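Local coordinates for protein globin III, extracellular (PDB 1X9F) that probably binds and carries oxygen reversibly at its heme, as one globin subunit of the giant extracellular hemoglobin (erythrocruorin) of the earthworm, at residues K17-L22 with G77-I82; V57-E60 with K66-A69; A111-F116 with G142-I147; T122-P125 with D130-A133. All coordinates share one frame; numbering follows the deposited sequence.

In the fold
The four contacts tie together the helices of a globin fold, and three of them reach the heme. Contact 3 packs helices 110-127 and 133-148 against the porphyrin, while contact 1 holds helix 9-20 against the part of helix 65-83 that borders it. Their centres are about 17 Å apart on opposite sides of the chain's centre, and they meet where Ala81 CB lies 3.9 Å from Ile143 CD1. Contact 4, at the turn between helices 110-127 and 133-148, is centred about 12 Å from contact 1, with Trp19 CZ3 3.8 Å from Leu124 CD2. Contact 2 packs a loop on the start of helix 65-83, about 22 Å from contact 1 between centres, and its Val57 touches the heme.

Contact 1: residues K17-L22 with G77-I82; sequences KQWDIL and GLDLAI. With HEM (protoporphyrin IX containing Fe), chain R.
Trp19 and Ile82 bring helix 9-20 and helix 65-83 together in the globin fold, their CA atoms 8.2 Å apart as the nearest backbone pair between residues 17-22 and 77-82. That spacing leaves room for one large side chain, and the indole of Trp19 fills it. With CG anti to the backbone N (chi1 177°), the ring system projects from its helix to the flank of the other. Ile82 CD1 sits over one face, 3.6 Å from the centroid of the five-membered ring and close to its normal, a CH-pi contact. Ile82 CG2 lies by CD1 of the indole. Further along, Leu78 CD2 reaches CH2 of the six-membered ring obliquely at 3.9 Å.

The polar edge of the indole is answered as well. Trp19 NE1 donates a nearly straight hydrogen bond (169°) to Asp79 OD2 at 2.9 Å, with the oxygen in the ring plane and using its anti lone pair. The carboxylate is turned 32° from the indole. Asp79 OD1 forms a salt bridge with Arg26 of the neighbouring Globin II chain, so a buried carboxylate is held from both oxygens and its negative charge is probably stabilised. The heme side of helix 65-83 is close too: at Gly77, the absence of a side chain makes room for heme methyl CMB, 3.5 Å from Gly77 C.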
# COMPACT_ATOMS: atom_id res chain seq x y z
N LYS C 17 2.50 -0.17 -25.95
CA LYS C 17 2.57 -0.73 -24.62
C LYS C 17 1.39 -1.67 -24.39
O LYS C 17 1.55 -2.78 -23.87
CB LYS C 17 2.56 0.40 -23.59
CG LYS C 17 2.71 -0.06 -22.15
CD LYS C 17 2.43 1.06 -21.17
CE LYS C 17 3.59 2.04 -21.06
NZ LYS C 17 3.28 3.16 -20.13
N GLN C 18 0.20 -1.23 -24.80
CA GLN C 18 -1.00 -2.02 -24.60
C GLN C 18 -1.05 -3.28 -25.45
O GLN C 18 -1.44 -4.34 -24.98
CB GLN C 18 -2.26 -1.17 -24.79
CG GLN C 18 -2.50 -0.23 -23.62
CD GLN C 18 -3.64 0.74 -23.83
OE1 GLN C 18 -4.00 1.47 -22.91
NE2 GLN C 18 -4.21 0.76 -25.03
N TRP C 19 -0.63 -3.15 -26.70
CA TRP C 19 -0.57 -4.28 -27.63
C TRP C 19 0.41 -5.34 -27.14
O TRP C 19 0.14 -6.54 -27.22
CB TRP C 19 -0.12 -3.74 -28.98
CG TRP C 19 0.08 -4.73 -30.07
CD1 TRP C 19 1.27 -5.08 -30.62
CD2 TRP C 19 -0.93 -5.43 -30.81
NE1 TRP C 19 1.07 -5.97 -31.66
CE2 TRP C 19 -0.27 -6.20 -31.80
CE3 TRP C 19 -2.33 -5.49 -30.74
CZ2 TRP C 19 -0.95 -7.03 -32.69
CZ3 TRP C 19 -3.01 -6.31 -31.63
CH2 TRP C 19 -2.32 -7.06 -32.59
N ASP C 20 1.55 -4.88 -26.63
CA ASP C 20 2.63 -5.74 -26.17
C ASP C 20 2.20 -6.73 -25.11
O ASP C 20 2.73 -7.85 -25.04
CB ASP C 20 3.75 -4.88 -25.61
CG ASP C 20 5.06 -5.21 -26.23
OD1 ASP C 20 5.86 -5.92 -25.59
OD2 ASP C 20 5.37 -4.83 -27.39
N ILE C 21 1.27 -6.31 -24.25
CA ILE C 21 0.66 -7.19 -23.28
C ILE C 21 0.19 -8.52 -23.89
O ILE C 21 0.38 -9.58 -23.29
CB ILE C 21 -0.46 -6.43 -22.50
CG1 ILE C 21 0.17 -5.65 -21.33
CG2 ILE C 21 -1.53 -7.40 -21.97
CD1 ILE C 21 -0.60 -4.37 -20.93
N LEU C 22 -0.39 -8.50 -25.10
CA LEU C 22 -0.84 -9.75 -25.72
C LEU C 22 0.23 -10.82 -25.88
O LEU C 22 -0.10 -12.01 -25.92
CB LEU C 22 -1.47 -9.49 -27.10
CG LEU C 22 -2.96 -9.14 -27.00
CD1 LEU C 22 -3.52 -8.92 -28.38
CD2 LEU C 22 -3.75 -10.21 -26.26
N GLY C 77 1.12 -8.44 -39.94
CA GLY C 77 1.05 -7.19 -40.69
C GLY C 77 0.66 -6.06 -39.77
O GLY C 77 1.25 -4.97 -39.83
N LEU C 78 -0.33 -6.31 -38.92
CA LEU C 78 -0.79 -5.33 -37.94
C LEU C 78 0.26 -5.13 -36.85
O LEU C 78 0.48 -4.00 -36.39
CB LEU C 78 -2.15 -5.74 -37.35
CG LEU C 78 -2.76 -4.86 -36.25
CD1 LEU C 78 -3.02 -3.44 -36.75
CD2 LEU C 78 -4.04 -5.48 -35.71
N ASP C 79 0.93 -6.22 -36.47
CA ASP C 79 2.06 -6.17 -35.53
C ASP C 79 3.22 -5.31 -36.06
O ASP C 79 3.82 -4.54 -35.31
CB ASP C 79 2.59 -7.57 -35.23
CG ASP C 79 3.59 -7.59 -34.10
OD1 ASP C 79 4.73 -8.06 -34.31
OD2 ASP C 79 3.32 -7.13 -32.97
N LEU C 80 3.51 -5.47 -37.35
CA LEU C 80 4.52 -4.69 -38.04
C LEU C 80 4.23 -3.20 -37.98
O LEU C 80 5.09 -2.41 -37.58
CB LEU C 80 4.62 -5.16 -39.49
CG LEU C 80 5.50 -4.33 -40.42
CD1 LEU C 80 6.95 -4.55 -40.08
CD2 LEU C 80 5.24 -4.68 -41.86
N ALA C 81 3.02 -2.81 -38.38
CA ALA C 81 2.61 -1.41 -38.33
C ALA C 81 2.78 -0.83 -36.93
O ALA C 81 3.45 0.19 -36.75
CB ALA C 81 1.17 -1.26 -38.82
N ILE C 82 2.19 -1.49 -35.93
CA ILE C 82 2.27 -1.03 -34.55
C ILE C 82 3.72 -0.92 -34.09
O ILE C 82 4.10 0.05 -33.43
CB ILE C 82 1.46 -1.95 -33.60
CG1 ILE C 82 -0.05 -1.84 -33.92
CG2 ILE C 82 1.76 -1.63 -32.12
CD1 ILE C 82 -0.92 -2.80 -33.12
CHA HEM R . -3.59 -10.50 -47.64
CHB HEM R . -2.35 -7.49 -43.96
CHC HEM R . -6.95 -5.90 -43.63
CHD HEM R . -8.10 -8.64 -47.54
C1A HEM R . -2.81 -9.83 -46.57
C2A HEM R . -1.48 -10.16 -46.34
C3A HEM R . -1.06 -9.28 -45.24
C4A HEM R . -2.30 -8.53 -44.99
CMA HEM R . 0.28 -9.17 -44.55
CAA HEM R . -0.64 -11.19 -47.05
CBA HEM R . 0.24 -10.51 -48.09
CGA HEM R . 1.08 -11.58 -48.73
O1A HEM R . 2.12 -11.95 -48.14
O2A HEM R . 0.71 -12.05 -49.82
C1B HEM R . -3.55 -6.77 -43.53
C2B HEM R . -3.50 -5.91 -42.44
C3B HEM R . -4.80 -5.52 -42.38
C4B HEM R . -5.52 -6.10 -43.40
CMB HEM R . -2.34 -5.52 -41.56
CAB HEM R . -5.24 -4.63 -41.49
CBB HEM R . -5.37 -3.78 -40.43
C1C HEM R . -7.70 -6.55 -44.71
C2C HEM R . -9.06 -6.33 -44.89
C3C HEM R . -9.34 -7.09 -46.00
C4C HEM R . -8.19 -7.74 -46.38
CMC HEM R . -9.99 -5.44 -44.10
CAC HEM R . -10.68 -7.26 -46.60
CBC HEM R . -11.15 -6.78 -47.83
C1D HEM R . -6.93 -9.43 -47.94
C2D HEM R . -7.00 -10.36 -48.98
C3D HEM R . -5.74 -10.91 -49.05
C4D HEM R . -5.00 -10.22 -47.97
CMD HEM R . -8.21 -10.68 -49.84
CAD HEM R . -5.24 -11.97 -49.99
CBD HEM R . -5.57 -13.32 -49.37
CGD HEM R . -4.95 -14.37 -50.25
O1D HEM R . -5.63 -14.83 -51.20
O2D HEM R . -3.78 -14.71 -50.00
NA HEM R . -3.34 -8.84 -45.80
NB HEM R . -4.75 -6.93 -44.15
NC HEM R . -7.13 -7.40 -45.61
ND HEM R . -5.74 -9.31 -47.30
FE HEM R . -5.23 -8.10 -45.75

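Contact 2: residues V57-E60 with K66-A69; sequences VDIE and KFSA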
# COMPACT_ATOMS: atom_id res chain seq x y z
N VAL C 57 -7.36 -18.59 -49.53
CA VAL C 57 -6.79 -18.99 -48.24
C VAL C 57 -7.68 -19.93 -47.42
O VAL C 57 -7.38 -20.21 -46.26
CB VAL C 57 -6.33 -17.78 -47.37
CG1 VAL C 57 -5.08 -17.15 -47.97
CG2 VAL C 57 -7.45 -16.76 -47.19
N ASP C 58 -8.76 -20.40 -48.04
CA ASP C 58 -9.62 -21.43 -47.46
C ASP C 58 -10.34 -20.96 -46.18
O ASP C 58 -10.38 -21.69 -45.18
CB ASP C 58 -8.81 -22.71 -47.23
CG ASP C 58 -9.69 -23.94 -47.03
OD1 ASP C 58 -10.81 -23.97 -47.57
OD2 ASP C 58 -9.32 -24.92 -46.35
N ILE C 59 -10.89 -19.76 -46.22
CA ILE C 59 -11.70 -19.26 -45.11
C ILE C 59 -12.85 -20.23 -44.85
O ILE C 59 -13.36 -20.31 -43.73
CB ILE C 59 -12.23 -17.83 -45.39
CG1 ILE C 59 -12.86 -17.24 -44.12
CG2 ILE C 59 -13.22 -17.80 -46.56
CD1 ILE C 59 -13.07 -15.73 -44.17
N GLU C 60 -13.22 -20.98 -45.89
CA GLU C 60 -14.25 -22.01 -45.80
C GLU C 60 -13.96 -22.95 -44.65
O GLU C 60 -14.87 -23.44 -43.99
CB GLU C 60 -14.32 -22.79 -47.12
CG GLU C 60 -15.53 -23.70 -47.26
CD GLU C 60 -15.52 -24.50 -48.54
OE1 GLU C 60 -16.57 -25.08 -48.89
OE2 GLU C 60 -14.46 -24.55 -49.22
N LYS C 66 -4.37 -23.61 -43.94
CA LYS C 66 -4.36 -22.52 -44.91
C LYS C 66 -4.78 -21.19 -44.28
O LYS C 66 -4.01 -20.22 -44.28
CB LYS C 66 -5.29 -22.84 -46.09
CG LYS C 66 -4.64 -23.60 -47.23
CD LYS C 66 -4.24 -22.66 -48.37
CE LYS C 66 -3.45 -23.36 -49.47
NZ LYS C 66 -4.18 -24.54 -50.06
N PHE C 67 -6.01 -21.17 -43.75
CA PHE C 67 -6.55 -19.95 -43.17
C PHE C 67 -5.74 -19.51 -41.95
O PHE C 67 -5.50 -18.32 -41.74
CB PHE C 67 -8.04 -20.08 -42.84
CG PHE C 67 -8.72 -18.76 -42.64
CD1 PHE C 67 -8.74 -17.82 -43.67
CD2 PHE C 67 -9.31 -18.43 -41.42
CE1 PHE C 67 -9.35 -16.58 -43.50
CE2 PHE C 67 -9.93 -17.19 -41.24
CZ PHE C 67 -9.95 -16.26 -42.28
N SER C 68 -5.30 -20.50 -41.16
CA SER C 68 -4.45 -20.25 -40.01
C SER C 68 -3.20 -19.46 -40.37
O SER C 68 -2.92 -18.44 -39.74
CB SER C 68 -4.06 -21.56 -39.32
OG SER C 68 -5.14 -22.08 -38.57
N ALA C 69 -2.45 -19.92 -41.38
CA ALA C 69 -1.25 -19.21 -41.84
C ALA C 69 -1.59 -17.78 -42.23
O ALA C 69 -0.88 -16.84 -41.87
CB ALA C 69 -0.61 -19.95 -43.00
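Phe67 presents one face of its ring to Ile59, whose CG1 lies over that face, 3.9 Å from the ring centroid and displaced toward the rim in a CH-pi contact. The two side chains run side by side and point the same way. Ile59 CG1 is anti to its backbone N (chi1 -170°), which extends the chain along the ring so that CB, CG1 and CD1 meet its CE1 and CZ atoms; CG1 and Phe67 CZ are 3.6 Å apart. Isoleucine suits this place because its CG1-CD1 arm is long enough to follow a flat ring. Val57 adds CG2, 3.9 Å from Phe67 CD1, while its carbonyl oxygen lies at the ring's edge and in its plane. That oxygen is also near Phe67 N, but the angle is too poor for a hydrogen bond.

Between Val57 and Ile59, Asp58 takes up a left-handed helical backbone conformation (phi 65°, psi 46°), which bends the loop around the start of the helix. Its CB packs on Lys66 CB at 3.7 Å, whereas its OD1 is hydrogen-bonded to His61 ND1 within the same loop. The amino end of Lys66 leads away, toward a long, weak ion pair with Glu87 of the Globin II chain.

In this globin fold the loop after the short helix 50-53 thus folds against the first turn of helix 65-83. Val57 continues to the heme, to Arg73 and to His70 of the carbon monoxide pocket, both on that helix, while Phe67 also packs on Arg37 and Leu40 of helix 28-46.

Contact 3: residues A111-F116 with G142-I147; sequences AHFKKF and GILTKI. With HEM (protoporphyrin IX containing Fe), chain R.
The heme pocket of this globin is lined here by two antiparallel helices, 110-127 and 133-148, with Phe113 meeting Leu144 and Ile147, and Phe116 meeting Leu144. The short helical segments approach to 9.8 Å between axes, their directions 162° apart. Phe113 carries most of the contact. Its CG is anti to the carbonyl carbon (chi1 -84°), which swings the ring against one face of the porphyrin: heme methyl CMC lies over the ring's centre, and Phe113 CE2 is 3.4 Å from the meso carbon CHC. From the other helix, Leu144 CD2 comes to the edge of the ring, 3.8 Å from Phe113 CD2, and Ile147 CG2 meets Phe113 CE2 obliquely at 3.5 Å. The same Leu144 methyl lies in the plane of the Phe116 ring, 4.0 Å from its CD1, and also touches heme vinyl carbon CBB. Replacing Phe113 with an alanine would probably leave a gap between Leu144, Ile147 and the porphyrin, and let the heme shift at this corner. The flat ring of Phe113 suits the porphyrin face, and branched Leu144 and Ile147 fill the space around it. No hydrogen bond crosses between the segments; apolar contact is consistent with a pocket that shields the heme from water.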
# COMPACT_ATOMS: atom_id res chain seq x y z
N ALA C 111 -14.64 0.11 -48.05
CA ALA C 111 -15.73 -0.17 -47.11
C ALA C 111 -15.39 -1.34 -46.18
O ALA C 111 -15.79 -1.35 -45.02
CB ALA C 111 -17.03 -0.45 -47.86
N HIS C 112 -14.65 -2.30 -46.71
CA HIS C 112 -14.22 -3.46 -45.94
C HIS C 112 -13.28 -3.06 -44.81
O HIS C 112 -13.37 -3.58 -43.70
CB HIS C 112 -13.50 -4.47 -46.84
CG HIS C 112 -14.33 -5.04 -47.95
ND1 HIS C 112 -13.76 -5.60 -49.07
CD2 HIS C 112 -15.67 -5.16 -48.10
CE1 HIS C 112 -14.71 -6.05 -49.87
NE2 HIS C 112 -15.88 -5.79 -49.31
N PHE C 113 -12.37 -2.13 -45.11
CA PHE C 113 -11.42 -1.65 -44.12
C PHE C 113 -12.07 -0.79 -43.04
O PHE C 113 -11.58 -0.74 -41.91
CB PHE C 113 -10.28 -0.89 -44.79
CG PHE C 113 -9.19 -1.79 -45.29
CD1 PHE C 113 -9.34 -2.49 -46.48
CD2 PHE C 113 -8.01 -1.94 -44.56
CE1 PHE C 113 -8.32 -3.33 -46.95
CE2 PHE C 113 -7.00 -2.77 -45.02
CZ PHE C 113 -7.15 -3.47 -46.22
N LYS C 114 -13.16 -0.11 -43.38
CA LYS C 114 -13.90 0.67 -42.39
C LYS C 114 -14.60 -0.25 -41.40
O LYS C 114 -14.68 0.06 -40.21
CB LYS C 114 -14.90 1.61 -43.04
CG LYS C 114 -15.69 2.43 -42.03
CD LYS C 114 -16.58 3.42 -42.74
CE LYS C 114 -17.41 4.20 -41.74
NZ LYS C 114 -18.23 5.26 -42.46
N LYS C 115 -15.10 -1.37 -41.91
CA LYS C 115 -15.75 -2.37 -41.08
C LYS C 115 -14.73 -3.06 -40.19
O LYS C 115 -14.96 -3.23 -38.99
CB LYS C 115 -16.45 -3.39 -41.97
CG LYS C 115 -17.91 -3.60 -41.62
CD LYS C 115 -18.08 -3.94 -40.15
CE LYS C 115 -19.55 -3.92 -39.76
NZ LYS C 115 -20.19 -2.59 -40.03
N PHE C 116 -13.61 -3.45 -40.78
CA PHE C 116 -12.53 -4.09 -40.04
C PHE C 116 -12.12 -3.24 -38.83
O PHE C 116 -12.00 -3.76 -37.72
CB PHE C 116 -11.34 -4.37 -40.95
CG PHE C 116 -10.34 -5.30 -40.36
CD1 PHE C 116 -9.07 -4.85 -40.00
CD2 PHE C 116 -10.66 -6.64 -40.12
CE1 PHE C 116 -8.13 -5.71 -39.44
CE2 PHE C 116 -9.73 -7.51 -39.56
CZ PHE C 116 -8.46 -7.04 -39.21
N GLY C 142 -5.23 5.79 -39.03
CA GLY C 142 -4.10 6.12 -39.89
C GLY C 142 -3.59 4.92 -40.66
O GLY C 142 -3.29 5.01 -41.85
N ILE C 143 -3.51 3.77 -39.97
CA ILE C 143 -2.99 2.54 -40.57
C ILE C 143 -3.92 1.98 -41.64
O ILE C 143 -3.51 1.74 -42.78
CB ILE C 143 -2.71 1.48 -39.46
CG1 ILE C 143 -1.56 1.95 -38.55
CG2 ILE C 143 -2.40 0.11 -40.07
CD1 ILE C 143 -1.43 1.16 -37.25
N LEU C 144 -5.18 1.75 -41.24
CA LEU C 144 -6.25 1.29 -42.13
C LEU C 144 -6.46 2.17 -43.35
O LEU C 144 -6.71 1.66 -44.44
CB LEU C 144 -7.57 1.19 -41.36
CG LEU C 144 -7.57 0.12 -40.26
CD1 LEU C 144 -8.79 0.29 -39.38
CD2 LEU C 144 -7.52 -1.29 -40.85
N THR C 145 -6.36 3.48 -43.17
CA THR C 145 -6.48 4.41 -44.29
C THR C 145 -5.32 4.25 -45.27
O THR C 145 -5.53 4.29 -46.48
CB THR C 145 -6.56 5.86 -43.78
OG1 THR C 145 -7.75 6.03 -43.00
CG2 THR C 145 -6.77 6.84 -44.95
N LYS C 146 -4.11 4.06 -44.76
CA LYS C 146 -2.93 3.94 -45.62
C LYS C 146 -2.95 2.64 -46.43
O LYS C 146 -2.66 2.65 -47.63
CB LYS C 146 -1.65 4.05 -44.79
CG LYS C 146 -0.67 5.14 -45.24
CD LYS C 146 -1.08 6.55 -44.76
CE LYS C 146 -0.76 6.78 -43.27
NZ LYS C 146 0.68 7.05 -42.98
N ILE C 147 -3.30 1.52 -45.79
CA ILE C 147 -3.40 0.24 -46.48
C ILE C 147 -4.50 0.26 -47.55
O ILE C 147 -4.35 -0.35 -48.61
CB ILE C 147 -3.63 -0.92 -45.48
CG1 ILE C 147 -2.48 -0.97 -44.46
CG2 ILE C 147 -3.72 -2.26 -46.20
CD1 ILE C 147 -2.76 -1.82 -43.24
CHA HEM R . -3.59 -10.50 -47.64
CHB HEM R . -2.35 -7.49 -43.96
CHC HEM R . -6.95 -5.90 -43.63
CHD HEM R . -8.10 -8.64 -47.54
C1A HEM R . -2.81 -9.83 -46.57
C2A HEM R . -1.48 -10.16 -46.34
C3A HEM R . -1.06 -9.28 -45.24
C4A HEM R . -2.30 -8.53 -44.99
CMA HEM R . 0.28 -9.17 -44.55
CAA HEM R . -0.64 -11.19 -47.05
CBA HEM R . 0.24 -10.51 -48.09
CGA HEM R . 1.08 -11.58 -48.73
O1A HEM R . 2.12 -11.95 -48.14
O2A HEM R . 0.71 -12.05 -49.82
C1B HEM R . -3.55 -6.77 -43.53
C2B HEM R . -3.50 -5.91 -42.44
C3B HEM R . -4.80 -5.52 -42.38
C4B HEM R . -5.52 -6.10 -43.40
CMB HEM R . -2.34 -5.52 -41.56
CAB HEM R . -5.24 -4.63 -41.49
CBB HEM R . -5.37 -3.78 -40.43
C1C HEM R . -7.70 -6.55 -44.71
C2C HEM R . -9.06 -6.33 -44.89
C3C HEM R . -9.34 -7.09 -46.00
C4C HEM R . -8.19 -7.74 -46.38
CMC HEM R . -9.99 -5.44 -44.10
CAC HEM R . -10.68 -7.26 -46.60
CBC HEM R . -11.15 -6.78 -47.83
C1D HEM R . -6.93 -9.43 -47.94
C2D HEM R . -7.00 -10.36 -48.98
C3D HEM R . -5.74 -10.91 -49.05
C4D HEM R . -5.00 -10.22 -47.97
CMD HEM R . -8.21 -10.68 -49.84
CAD HEM R . -5.24 -11.97 -49.99
CBD HEM R . -5.57 -13.32 -49.37
CGD HEM R . -4.95 -14.37 -50.25
O1D HEM R . -5.63 -14.83 -51.20
O2D HEM R . -3.78 -14.71 -50.00
NA HEM R . -3.34 -8.84 -45.80
NB HEM R . -4.75 -6.93 -44.15
NC HEM R . -7.13 -7.40 -45.61
ND HEM R . -5.74 -9.31 -47.30
FE HEM R . -5.23 -8.10 -45.75

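Contact 4: residues T122-P125 with D130-A133; sequences TGLP and DYDA
The turn joining helices 110-127 and 133-148, the GH corner of the globin fold, closes on itself where Tyr131 folds back onto Leu124 and Pro125. The nearest CA atoms, those of Pro125 and Tyr131, are 5.8 Å apart. The tyrosine ring leaves the backbone trans to N (chi1 -180°), which carries it across the turn to lie alongside the proline. Pro125 CD sits over the ring's centre, 3.9 Å from the centroid of Tyr131 and only 7° off the normal, a CH-pi contact. Leu124 approaches obliquely and nearly crosswise, its CB 3.6 Å from Tyr131 CE1. Proline suits the site twice over: its compact ring lays CB, CG and CD along the aromatic face, and its N, with no hydrogen to give, lets the helix kink near its end. Tyr131 also stacks with Trp136 of helix 133-148, and the next residue, Asp132, is the N-cap of that helix, with OD2 bonded to Ala135 N. A serine in place of Tyr131 would probably strip Pro125 of its aromatic cover and leave the turn freer to move. No hydrogen bond links these two segments; they meet by CH-pi and aliphatic contact alone.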
# COMPACT_ATOMS: atom_id res chain seq x y z
N THR C 122 -13.88 -3.14 -31.39
CA THR C 122 -14.73 -3.89 -30.48
C THR C 122 -13.96 -5.05 -29.85
O THR C 122 -14.06 -5.28 -28.64
CB THR C 122 -15.98 -4.39 -31.24
OG1 THR C 122 -16.73 -3.25 -31.68
CG2 THR C 122 -16.95 -5.13 -30.30
N GLY C 123 -13.19 -5.77 -30.66
CA GLY C 123 -12.50 -6.97 -30.21
C GLY C 123 -11.31 -6.75 -29.31
O GLY C 123 -11.05 -7.56 -28.42
N LEU C 124 -10.57 -5.67 -29.54
CA LEU C 124 -9.34 -5.43 -28.77
C LEU C 124 -9.55 -5.30 -27.26
O LEU C 124 -8.84 -5.97 -26.50
CB LEU C 124 -8.54 -4.24 -29.33
CG LEU C 124 -7.77 -4.44 -30.64
CD1 LEU C 124 -7.48 -3.09 -31.28
CD2 LEU C 124 -6.48 -5.23 -30.44
N PRO C 125 -10.49 -4.47 -26.80
CA PRO C 125 -10.75 -4.39 -25.36
C PRO C 125 -11.18 -5.73 -24.78
O PRO C 125 -11.08 -5.93 -23.57
CB PRO C 125 -11.89 -3.36 -25.25
CG PRO C 125 -12.46 -3.24 -26.60
CD PRO C 125 -11.36 -3.56 -27.56
N ASP C 130 -6.40 -3.40 -20.62
CA ASP C 130 -5.97 -2.01 -20.62
C ASP C 130 -6.05 -1.45 -22.04
O ASP C 130 -5.27 -1.84 -22.91
CB ASP C 130 -4.55 -1.92 -20.07
CG ASP C 130 -4.15 -0.50 -19.71
OD1 ASP C 130 -2.94 -0.21 -19.72
OD2 ASP C 130 -4.98 0.40 -19.41
N TYR C 131 -6.99 -0.54 -22.28
CA TYR C 131 -7.27 -0.11 -23.64
C TYR C 131 -7.71 1.33 -23.69
O TYR C 131 -8.83 1.65 -23.30
CB TYR C 131 -8.37 -1.00 -24.24
CG TYR C 131 -8.78 -0.68 -25.67
CD1 TYR C 131 -8.00 -1.11 -26.75
CD2 TYR C 131 -9.95 0.03 -25.95
CE1 TYR C 131 -8.38 -0.84 -28.06
CE2 TYR C 131 -10.33 0.31 -27.27
CZ TYR C 131 -9.53 -0.13 -28.32
OH TYR C 131 -9.87 0.13 -29.63
N ASP C 132 -6.84 2.21 -24.18
CA ASP C 132 -7.24 3.59 -24.42
C ASP C 132 -7.96 3.64 -25.75
O ASP C 132 -7.34 3.52 -26.81
CB ASP C 132 -6.02 4.52 -24.46
CG ASP C 132 -6.42 5.98 -24.52
OD1 ASP C 132 -6.31 6.66 -23.47
OD2 ASP C 132 -6.87 6.55 -25.55
N ALA C 133 -9.28 3.81 -25.70
CA ALA C 133 -10.07 3.79 -26.93
C ALA C 133 -9.68 4.90 -27.90
O ALA C 133 -9.69 4.68 -29.11
CB ALA C 133 -11.57 3.83 -26.63